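Cycloalternan-forming enzyme (Listeria monocytogenes serovar 1/2a, PDB 5F7U) belongs to glycoside hydrolase family 31, joining a TIM-barrel domain to several beta domains and a family 6 carbohydrate-binding module, and carries bound glycans and magnesium ions. Local coordinates at residues F840-D843 against V844-G847; D897-D900 against A901-A905; Y909-T913 against V914-T918; V936-A939 against P940-A943; T1034-A1037 against G1038-V1042. The protein carries 1 engineered substitution. All blocks are in the same frame, centred on the assembly; numbering follows the deposited sequence.

Contact 1 (F840-D843 against V844-G847); sequences FYDD and VNGG
D842 and N845 face each other across the first bend of a tight reversal, and the polar contacts gather on D842. Backbone bonds come first. N845 N donates to D842 O over 3.1 Å, with 141° at the hydrogen, and reaches the carbonyl from well above its plane and not along a lone pair. G847 N adds a weak bond to the same D842 O at 3.0 Å, so one carbonyl holds two points of the loop.

Among the side chains, D842 has its CG anti to the backbone N (chi1 -178°), which brings the carboxylate round beside the loop. A weak bond runs to it from N845 N, 3.4 Å from D842 OD1. The N845 side chain crosses it with its amide plane turned 84° from the carboxylate, and N845 CB lies 3.5 Å from D842 OD2. The carboxylate has stronger partners beyond the turn: Y823 OH bonds to OD1, and R850 forms a salt bridge through OD2. V844 CB rests 3.9 Å from D842 OD1.

Across the two segments the aromatic contact is that of Y841, whose CE1 edge meets G847 O at 3.4 Å near the ring plane; K710 makes a cation-pi contact with the same ring. G846 and G847 both take positive phi as the chain swings back past the edge of this ring.

Together these features make the connection of a beta hairpin between strands 835-842 and 848-857: an inverse gamma turn centred on D842, then a type I beta turn (close to type III) over D843 and V844, closed by the bond from N845 N to D842 O.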
# COMPACT_ATOMS: atom_id res chain seq x y z
N PHE A 840 -10.07 -21.04 -0.95
CA PHE A 840 -10.04 -20.45 -2.28
C PHE A 840 -11.37 -19.74 -2.61
O PHE A 840 -12.44 -20.32 -2.49
CB PHE A 840 -9.73 -21.55 -3.30
CG PHE A 840 -9.90 -21.14 -4.73
CD1 PHE A 840 -9.26 -20.00 -5.24
CD2 PHE A 840 -10.71 -21.91 -5.59
CE1 PHE A 840 -9.43 -19.63 -6.57
CE2 PHE A 840 -10.86 -21.55 -6.92
CZ PHE A 840 -10.23 -20.40 -7.40
N TYR A 841 -11.27 -18.48 -3.04
CA TYR A 841 -12.42 -17.72 -3.49
C TYR A 841 -12.69 -17.99 -4.96
O TYR A 841 -12.01 -17.46 -5.85
CB TYR A 841 -12.16 -16.23 -3.27
CG TYR A 841 -13.32 -15.32 -3.60
CD1 TYR A 841 -14.62 -15.58 -3.15
CD2 TYR A 841 -13.10 -14.15 -4.34
CE1 TYR A 841 -15.67 -14.73 -3.45
CE2 TYR A 841 -14.14 -13.28 -4.64
CZ TYR A 841 -15.42 -13.58 -4.20
OH TYR A 841 -16.44 -12.71 -4.50
N ASP A 842 -13.69 -18.82 -5.22
CA ASP A 842 -13.93 -19.29 -6.57
C ASP A 842 -14.92 -18.33 -7.27
O ASP A 842 -16.12 -18.60 -7.35
CB ASP A 842 -14.39 -20.74 -6.52
CG ASP A 842 -14.62 -21.35 -7.89
OD1 ASP A 842 -14.39 -20.70 -8.92
OD2 ASP A 842 -15.06 -22.51 -7.92
N ASP A 843 -14.37 -17.22 -7.77
CA ASP A 843 -15.16 -16.14 -8.39
C ASP A 843 -15.88 -16.60 -9.66
O ASP A 843 -16.95 -16.09 -9.99
CB ASP A 843 -14.26 -14.93 -8.74
CG ASP A 843 -15.05 -13.71 -9.23
OD1 ASP A 843 -15.99 -13.27 -8.53
OD2 ASP A 843 -14.73 -13.17 -10.31
N VAL A 844 -15.28 -17.55 -10.37
CA VAL A 844 -15.87 -18.09 -11.61
C VAL A 844 -17.21 -18.74 -11.31
O VAL A 844 -18.15 -18.64 -12.11
CB VAL A 844 -14.86 -19.01 -12.37
CG1 VAL A 844 -15.52 -19.91 -13.42
CG2 VAL A 844 -13.77 -18.16 -13.02
N ASN A 845 -17.31 -19.37 -10.14
CA ASN A 845 -18.47 -20.17 -9.77
C ASN A 845 -19.25 -19.59 -8.59
O ASN A 845 -19.46 -20.27 -7.57
CB ASN A 845 -18.04 -21.62 -9.53
CG ASN A 845 -17.36 -22.24 -10.73
OD1 ASN A 845 -16.16 -22.53 -10.71
ND2 ASN A 845 -18.13 -22.47 -11.78
N GLY A 846 -19.66 -18.34 -8.73
CA GLY A 846 -20.60 -17.70 -7.80
C GLY A 846 -19.98 -17.25 -6.49
O GLY A 846 -20.69 -16.97 -5.52
N GLY A 847 -18.65 -17.22 -6.46
CA GLY A 847 -17.92 -16.78 -5.28
C GLY A 847 -17.90 -17.78 -4.13
O GLY A 847 -17.71 -17.39 -2.99

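Contact 2 (D897-D900 against A901-A905); sequences DTLD and AFNEA
T898 caps the N-terminal end of a short helix by taking the free N-H of A901. Hydrogen bonds dominate. T898 OG1 accepts from A901 N over 3.1 Å, nearly straight at 163°. With chi1 at 66°, OG1 stands between the backbone N and the carbonyl carbon, the position from which it can turn over the first helical turn. T898 O receives F902 N at 3.0 Å, L899 O receives N903 N at 2.9 Å and D900 O receives E904 N at 3.1 Å, the usual i to i+4 ladder. T898 N itself is buried without a partner, and A901 carries no side-chain acceptor that could complete a capping box.

One water ties two side chains on the solvent flank: it donates to D900 OD1 at 2.8 Å and accepts from N903 ND2 at 2.7 Å. N903 ND2 also bonds to D808 O, so the amide links the helix to a distant loop. D900 and E904, one turn apart, keep their like charges separated.

Apolar contact is slight. L899 CD1 approaches F902 CD2 obliquely at 4.3 Å, and L899 CG passes N903 ND2.

F902 turns inward and meets K921 in a cation-pi contact, while the lysine also bonds to F902 O and A905 O. In the chain, helix 899-904 lies between strands 891-892 and 908-912, and K921 ties it to strand 917-922.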
# COMPACT_ATOMS: atom_id res chain seq x y z
N ASP A 897 2.15 -40.96 -19.23
CA ASP A 897 3.57 -40.92 -19.59
C ASP A 897 4.01 -39.60 -20.22
O ASP A 897 5.19 -39.24 -20.12
CB ASP A 897 3.95 -42.10 -20.50
CG ASP A 897 3.97 -43.43 -19.76
OD1 ASP A 897 4.34 -43.46 -18.56
OD2 ASP A 897 3.61 -44.46 -20.39
N THR A 898 3.09 -38.89 -20.86
CA THR A 898 3.38 -37.59 -21.48
C THR A 898 2.36 -36.55 -21.05
O THR A 898 1.22 -36.88 -20.68
CB THR A 898 3.34 -37.63 -23.03
OG1 THR A 898 2.00 -37.89 -23.47
CG2 THR A 898 4.30 -38.67 -23.61
N LEU A 899 2.76 -35.29 -21.14
CA LEU A 899 1.83 -34.18 -20.97
C LEU A 899 0.59 -34.28 -21.88
O LEU A 899 -0.52 -33.97 -21.43
CB LEU A 899 2.56 -32.84 -21.13
CG LEU A 899 1.87 -31.59 -20.57
CD1 LEU A 899 1.39 -31.82 -19.14
CD2 LEU A 899 2.80 -30.39 -20.64
N ASP A 900 0.77 -34.74 -23.12
CA ASP A 900 -0.35 -34.99 -24.06
C ASP A 900 -1.40 -35.95 -23.49
O ASP A 900 -2.59 -35.64 -23.52
CB ASP A 900 0.16 -35.54 -25.41
CG ASP A 900 0.75 -34.46 -26.31
OD1 ASP A 900 0.81 -33.27 -25.91
OD2 ASP A 900 1.18 -34.81 -27.43
N ALA A 901 -0.93 -37.08 -22.97
CA ALA A 901 -1.79 -38.12 -22.39
C ALA A 901 -2.52 -37.58 -21.17
O ALA A 901 -3.72 -37.82 -20.99
CB ALA A 901 -0.97 -39.36 -22.03
N PHE A 902 -1.78 -36.84 -20.35
CA PHE A 902 -2.34 -36.17 -19.18
C PHE A 902 -3.48 -35.23 -19.53
O PHE A 902 -4.51 -35.23 -18.86
CB PHE A 902 -1.27 -35.40 -18.40
CG PHE A 902 -1.78 -34.79 -17.13
CD1 PHE A 902 -2.03 -35.59 -16.01
CD2 PHE A 902 -2.06 -33.42 -17.06
CE1 PHE A 902 -2.52 -35.03 -14.84
CE2 PHE A 902 -2.57 -32.86 -15.90
CZ PHE A 902 -2.80 -33.66 -14.78
N ASN A 903 -3.27 -34.42 -20.57
CA ASN A 903 -4.29 -33.48 -21.03
C ASN A 903 -5.56 -34.19 -21.54
O ASN A 903 -6.67 -33.76 -21.25
CB ASN A 903 -3.69 -32.52 -22.05
CG ASN A 903 -2.86 -31.42 -21.39
OD1 ASN A 903 -3.25 -30.89 -20.36
ND2 ASN A 903 -1.72 -31.09 -21.98
N GLU A 904 -5.37 -35.30 -22.25
CA GLU A 904 -6.48 -36.11 -22.78
C GLU A 904 -7.27 -36.90 -21.71
O GLU A 904 -8.47 -37.13 -21.86
CB GLU A 904 -5.98 -37.02 -23.92
CG GLU A 904 -5.74 -36.23 -25.21
CD GLU A 904 -5.02 -37.02 -26.30
OE1 GLU A 904 -3.75 -37.09 -26.28
OE2 GLU A 904 -5.71 -37.54 -27.21
N ALA A 905 -6.60 -37.28 -20.62
CA ALA A 905 -7.20 -38.03 -19.50
C ALA A 905 -8.32 -37.30 -18.76
O ALA A 905 -8.27 -36.08 -18.63
CB ALA A 905 -6.13 -38.45 -18.52
O HOH W 1 -0.70 -31.41 -24.42

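Contact 3 (Y909-T913 against V914-T918); sequences YYYDT and VQNLT
Y909 begins the contact loosely, its CD2 lying obliquely 4.3 Å from T918 CG2. At Y910 the backbone takes over: Y910 O receives a CA-H...O contact from T918 CA, and the ring packs edge-to-face with Y919. Y911 pairs with T918 in the non-hydrogen-bonded register. Its ring crosses the T918 side chain at about a right angle and turns its edge to T918 OG1, 3.4 Å from Y911 CD1 in the ring plane. Further out the phenol crosses N916 at a slant and bonds to S880 O, while S880 OG holds T918 OG1.

D912, the last residue of the strand, carries most of the polar contact. Its N donates to L917 O at 2.9 Å and 164°, and its O takes L917 N at 3.2 Å on a lone pair. A chi1 of 179° swings the D912 carboxylate away from its own N and over residues 914 and 915. D912 OD1 receives Q915 N at 3.1 Å from above its plane, plus a weak bond from V914 N at 3.0 Å. D912 OD2 lies alongside Q915, 3.3 Å from CG, and bonds to Q811 NE2. T913 then opens the connection, where N916, at positive phi, joins L917 opposite D912 in a G1 beta bulge.

A buried carboxylate that collects two backbone N-H groups and a side-chain amide probably keeps its negative charge, and fixes the loop's shape.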
# COMPACT_ATOMS: atom_id res chain seq x y z
N TYR A 909 -2.42 -38.97 -13.28
CA TYR A 909 -1.27 -38.23 -12.77
C TYR A 909 -0.08 -38.24 -13.72
O TYR A 909 0.03 -39.12 -14.57
CB TYR A 909 -0.88 -38.69 -11.36
CG TYR A 909 -0.09 -39.97 -11.27
CD1 TYR A 909 -0.74 -41.21 -11.32
CD2 TYR A 909 1.31 -39.96 -11.10
CE1 TYR A 909 -0.04 -42.40 -11.21
CE2 TYR A 909 2.03 -41.16 -10.99
CZ TYR A 909 1.35 -42.37 -11.06
OH TYR A 909 2.04 -43.56 -10.96
N TYR A 910 0.78 -37.24 -13.59
CA TYR A 910 1.95 -37.07 -14.45
C TYR A 910 3.06 -36.48 -13.61
O TYR A 910 2.78 -35.68 -12.71
CB TYR A 910 1.60 -36.15 -15.62
CG TYR A 910 2.79 -35.63 -16.41
CD1 TYR A 910 3.44 -36.45 -17.35
CD2 TYR A 910 3.27 -34.33 -16.21
CE1 TYR A 910 4.54 -35.97 -18.08
CE2 TYR A 910 4.37 -33.85 -16.93
CZ TYR A 910 4.99 -34.67 -17.85
OH TYR A 910 6.07 -34.19 -18.56
N TYR A 911 4.31 -36.83 -13.90
CA TYR A 911 5.43 -36.28 -13.14
C TYR A 911 6.34 -35.43 -14.01
O TYR A 911 6.90 -35.91 -14.99
CB TYR A 911 6.22 -37.40 -12.42
CG TYR A 911 7.29 -36.86 -11.49
CD1 TYR A 911 6.93 -36.25 -10.28
CD2 TYR A 911 8.65 -36.94 -11.82
CE1 TYR A 911 7.90 -35.76 -9.43
CE2 TYR A 911 9.63 -36.43 -10.96
CZ TYR A 911 9.24 -35.85 -9.77
OH TYR A 911 10.18 -35.34 -8.90
N ASP A 912 6.46 -34.15 -13.65
CA ASP A 912 7.32 -33.19 -14.33
C ASP A 912 8.70 -33.30 -13.67
O ASP A 912 8.90 -32.81 -12.56
CB ASP A 912 6.72 -31.79 -14.16
CG ASP A 912 7.54 -30.67 -14.81
OD1 ASP A 912 8.74 -30.85 -15.15
OD2 ASP A 912 6.95 -29.57 -14.98
N THR A 913 9.65 -33.96 -14.35
CA THR A 913 11.00 -34.17 -13.78
C THR A 913 11.85 -32.89 -13.67
O THR A 913 12.79 -32.83 -12.87
CB THR A 913 11.81 -35.23 -14.56
OG1 THR A 913 12.16 -34.71 -15.85
CG2 THR A 913 11.00 -36.51 -14.75
N VAL A 914 11.53 -31.88 -14.48
CA VAL A 914 12.30 -30.62 -14.50
C VAL A 914 11.97 -29.78 -13.27
O VAL A 914 12.88 -29.21 -12.65
CB VAL A 914 12.06 -29.81 -15.81
CG1 VAL A 914 12.69 -28.41 -15.74
CG2 VAL A 914 12.63 -30.57 -16.99
N GLN A 915 10.69 -29.76 -12.93
CA GLN A 915 10.15 -28.95 -11.83
C GLN A 915 9.99 -29.73 -10.53
O GLN A 915 9.74 -29.13 -9.48
CB GLN A 915 8.79 -28.36 -12.23
CG GLN A 915 8.85 -27.37 -13.40
CD GLN A 915 9.44 -26.02 -13.00
OE1 GLN A 915 9.31 -25.59 -11.86
NE2 GLN A 915 10.09 -25.35 -13.94
N ASN A 916 10.13 -31.06 -10.61
CA ASN A 916 9.83 -31.96 -9.50
C ASN A 916 8.42 -31.75 -8.96
O ASN A 916 8.19 -31.57 -7.76
CB ASN A 916 10.91 -31.88 -8.41
CG ASN A 916 12.26 -32.33 -8.91
OD1 ASN A 916 12.42 -33.47 -9.40
ND2 ASN A 916 13.26 -31.46 -8.79
N LEU A 917 7.46 -31.71 -9.89
CA LEU A 917 6.06 -31.57 -9.54
C LEU A 917 5.26 -32.76 -10.01
O LEU A 917 5.39 -33.16 -11.17
CB LEU A 917 5.47 -30.32 -10.19
CG LEU A 917 6.03 -28.96 -9.74
CD1 LEU A 917 5.48 -27.89 -10.66
CD2 LEU A 917 5.64 -28.67 -8.30
N THR A 918 4.46 -33.32 -9.10
CA THR A 918 3.46 -34.32 -9.46
C THR A 918 2.13 -33.66 -9.83
O THR A 918 1.51 -32.99 -9.00
CB THR A 918 3.21 -35.32 -8.31
OG1 THR A 918 4.47 -35.88 -7.89
CG2 THR A 918 2.31 -36.45 -8.81

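Contact 4 (V936-A939 against P940-A943); sequences VNHA and PYEA. With MG (magnesium ion), chain G.
H938 and Y941 lie with their rings nearly parallel on the way into strand 941-942, which pairs antiparallel with strand 1054-1062 in the beta sandwich of the family 6 carbohydrate-binding module. The planes differ by 9° but are slid apart, with centroids 5.5 Å from each other, so overlap is slight; H938 CE1 comes 3.9 Å from Y941 OH, and the two side chains cross at about a right angle.

Each ring is fixed by its own bonds. H938 CG points away from its own N (chi1 -175°), and the imidazole folds back on the chain: H938 ND1 donates to A939 O over 2.9 Å, meeting a lone pair in the carbonyl plane. H938 NE2 bonds to E767 OE2, an arrangement consistent with a positively charged ring. Y941 OH bonds to D981 N, and its ring packs on F978 and I980. Between the two rings the chain is extended through A939 and P940, with A939 CB 3.5 Å from P940 CD.

E942 follows with its side chain on another side of the strand from Y941. T961 O, G964 O, E944 and D1057 help to complete a magnesium site, to which E942, bent at chi2, brings its OE1 to 2.2 Å from the magnesium ion.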
# COMPACT_ATOMS: atom_id res chain seq x y z
N VAL A 936 6.01 -41.04 -2.11
CA VAL A 936 6.64 -39.73 -2.37
C VAL A 936 7.51 -39.26 -1.22
O VAL A 936 7.20 -39.49 -0.06
CB VAL A 936 5.60 -38.62 -2.64
CG1 VAL A 936 4.89 -38.87 -3.96
CG2 VAL A 936 4.60 -38.51 -1.49
N ASN A 937 8.61 -38.58 -1.56
CA ASN A 937 9.42 -37.88 -0.59
C ASN A 937 9.48 -36.40 -0.88
O ASN A 937 9.00 -35.96 -1.93
CB ASN A 937 10.81 -38.48 -0.53
CG ASN A 937 10.80 -39.78 0.23
OD1 ASN A 937 10.52 -39.80 1.43
ND2 ASN A 937 11.11 -40.86 -0.45
N HIS A 938 10.02 -35.63 0.06
CA HIS A 938 10.33 -34.22 -0.19
C HIS A 938 11.08 -34.11 -1.51
O HIS A 938 11.91 -34.98 -1.83
CB HIS A 938 11.16 -33.63 0.96
CG HIS A 938 11.41 -32.16 0.83
ND1 HIS A 938 12.30 -31.64 -0.08
CD2 HIS A 938 10.89 -31.11 1.50
CE1 HIS A 938 12.32 -30.32 0.03
NE2 HIS A 938 11.48 -29.97 0.99
N ALA A 939 10.79 -33.07 -2.30
CA ALA A 939 11.38 -32.96 -3.63
C ALA A 939 12.91 -32.92 -3.56
O ALA A 939 13.46 -32.52 -2.53
CB ALA A 939 10.85 -31.74 -4.36
N PRO A 940 13.60 -33.35 -4.64
CA PRO A 940 15.06 -33.40 -4.56
C PRO A 940 15.68 -32.01 -4.39
O PRO A 940 15.08 -31.00 -4.79
CB PRO A 940 15.48 -33.96 -5.92
CG PRO A 940 14.28 -34.72 -6.40
CD PRO A 940 13.12 -33.92 -5.92
N TYR A 941 16.86 -31.99 -3.77
CA TYR A 941 17.76 -30.85 -3.79
C TYR A 941 18.70 -31.05 -4.99
O TYR A 941 19.56 -31.93 -4.97
CB TYR A 941 18.58 -30.81 -2.49
CG TYR A 941 17.76 -30.46 -1.27
CD1 TYR A 941 16.99 -31.43 -0.61
CD2 TYR A 941 17.74 -29.14 -0.80
CE1 TYR A 941 16.22 -31.09 0.51
CE2 TYR A 941 17.00 -28.80 0.32
CZ TYR A 941 16.22 -29.77 0.96
OH TYR A 941 15.49 -29.40 2.07
N GLU A 942 18.52 -30.23 -6.02
CA GLU A 942 19.25 -30.43 -7.27
C GLU A 942 20.70 -30.01 -7.12
O GLU A 942 21.00 -28.90 -6.62
CB GLU A 942 18.58 -29.68 -8.44
CG GLU A 942 17.19 -30.20 -8.79
CD GLU A 942 17.17 -31.66 -9.23
OE1 GLU A 942 18.21 -32.20 -9.70
OE2 GLU A 942 16.07 -32.26 -9.13
N ALA A 943 21.62 -30.89 -7.55
CA ALA A 943 23.04 -30.59 -7.45
C ALA A 943 23.41 -29.35 -8.27
O ALA A 943 24.27 -28.56 -7.87
CB ALA A 943 23.88 -31.79 -7.87
MG MG G . 19.62 -32.57 -11.36

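Contact 5 (T1034-A1037 against G1038-V1042); sequences TLQA and GNNQV
N1040 presents its amide flat to L1035 and edge-on to Q1036. L1035 CD2 sits over one face, 3.8 Å from N1040 CG. At the edge, both ends of the amide are used by one residue: Q1036 N donates to N1040 OD1 over 2.8 Å, on a lone pair in the carbonyl plane, and N1040 ND2 donates to Q1036 O over 2.9 Å at 167°, with the acceptor close to the amide plane. The side-chain amide of Q1036 is itself turned 60° from that of N1040.

The paired bonds copy what a neighbouring backbone would offer, and they pin the N1040 amide in rotation. Each end has a second partner: OD1 takes N1009 ND2 and ND2 reaches I980 O. A buried amide is therefore gripped by four hydrogen bonds. Q1036 CG also leans on N1040 OD1 at 3.3 Å, which its first torsion, chi1 45°, allows by tucking CG in over its own backbone.

A water spans the bend. It accepts from Q1036 NE2 at 2.7 Å and donates to N1039 O at 2.8 Å, and to A1037 O over a longer 3.2 Å. G1038, at positive phi, lets the chain turn here.

Across this bend no backbone-to-backbone hydrogen bond joins the two segments, and their strands belong to different sheets: 1027-1035 pairs with 987-996, and 1039-1045 with 975-981 and 1002-1008. The connection is a beta arch, joining the two sheets of the carbohydrate-binding module's beta sandwich.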
# COMPACT_ATOMS: atom_id res chain seq x y z
N THR A 1034 22.66 -37.14 10.05
CA THR A 1034 21.96 -36.61 11.21
C THR A 1034 21.74 -35.14 10.93
O THR A 1034 22.72 -34.40 10.69
CB THR A 1034 22.79 -36.81 12.50
OG1 THR A 1034 22.99 -38.21 12.71
CG2 THR A 1034 22.07 -36.22 13.70
N LEU A 1035 20.47 -34.73 10.89
CA LEU A 1035 20.12 -33.35 10.57
C LEU A 1035 19.52 -32.64 11.76
O LEU A 1035 18.78 -33.23 12.55
CB LEU A 1035 19.16 -33.29 9.39
CG LEU A 1035 19.69 -33.88 8.09
CD1 LEU A 1035 18.60 -33.69 7.03
CD2 LEU A 1035 21.00 -33.24 7.63
N GLN A 1036 19.85 -31.36 11.89
CA GLN A 1036 19.28 -30.56 12.95
C GLN A 1036 18.21 -29.62 12.42
O GLN A 1036 17.93 -29.60 11.22
CB GLN A 1036 20.37 -29.80 13.72
CG GLN A 1036 21.40 -29.14 12.84
CD GLN A 1036 22.62 -28.69 13.59
OE1 GLN A 1036 23.17 -29.41 14.44
NE2 GLN A 1036 23.07 -27.49 13.29
N ALA A 1037 17.59 -28.85 13.33
CA ALA A 1037 16.71 -27.73 12.93
C ALA A 1037 17.44 -26.65 12.14
O ALA A 1037 18.64 -26.39 12.34
CB ALA A 1037 16.06 -27.13 14.17
N GLY A 1038 16.71 -26.02 11.23
CA GLY A 1038 17.23 -24.92 10.43
C GLY A 1038 17.95 -25.44 9.20
O GLY A 1038 17.71 -26.56 8.73
N ASN A 1039 18.85 -24.61 8.71
CA ASN A 1039 19.62 -24.89 7.53
C ASN A 1039 20.79 -25.83 7.89
O ASN A 1039 21.63 -25.49 8.75
CB ASN A 1039 20.10 -23.56 6.95
CG ASN A 1039 20.77 -23.71 5.61
OD1 ASN A 1039 20.98 -24.82 5.13
ND2 ASN A 1039 21.11 -22.58 5.00
N ASN A 1040 20.84 -26.99 7.26
CA ASN A 1040 21.96 -27.91 7.46
C ASN A 1040 22.94 -27.74 6.32
O ASN A 1040 22.54 -27.77 5.15
CB ASN A 1040 21.47 -29.37 7.50
CG ASN A 1040 20.65 -29.67 8.75
OD1 ASN A 1040 21.19 -30.13 9.74
ND2 ASN A 1040 19.34 -29.40 8.70
N GLN A 1041 24.21 -27.55 6.67
CA GLN A 1041 25.25 -27.38 5.65
C GLN A 1041 25.70 -28.77 5.23
O GLN A 1041 26.27 -29.49 6.04
CB GLN A 1041 26.43 -26.58 6.21
CG GLN A 1041 27.58 -26.43 5.22
CD GLN A 1041 28.81 -25.73 5.78
OE1 GLN A 1041 29.35 -26.10 6.84
NE2 GLN A 1041 29.30 -24.73 5.05
N VAL A 1042 25.45 -29.12 3.97
CA VAL A 1042 25.84 -30.44 3.44
C VAL A 1042 26.81 -30.24 2.29
O VAL A 1042 26.43 -29.75 1.23
CB VAL A 1042 24.60 -31.28 3.03
CG1 VAL A 1042 25.01 -32.63 2.45
CG2 VAL A 1042 23.66 -31.46 4.21
O HOH W 2 21.69 -26.13 11.46

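In the fold
Contacts 2, 3 and 4 form a connected run. F902 CD1 of contact 2 packs on Y910 CB of contact 3 at 3.7 Å, where the helix meets the hairpin that follows it. Contact 3 then meets contact 4 at the magnesium site: N916 ND2 probably bonds to E942 OE2 over 2.9 Å, placing a second-shell residue behind a metal ligand. A bound glucose lies about 8 Å from the V914 side chain. Contact 5 does not touch contact 4, the nearest atoms being about 7 Å apart, but both reach the same sheet of the sandwich. Contact 1 stands apart, about 17 Å from contacts 2 and 3 (nearest atoms), with the V844 side chain about 6 Å from another magnesium ion.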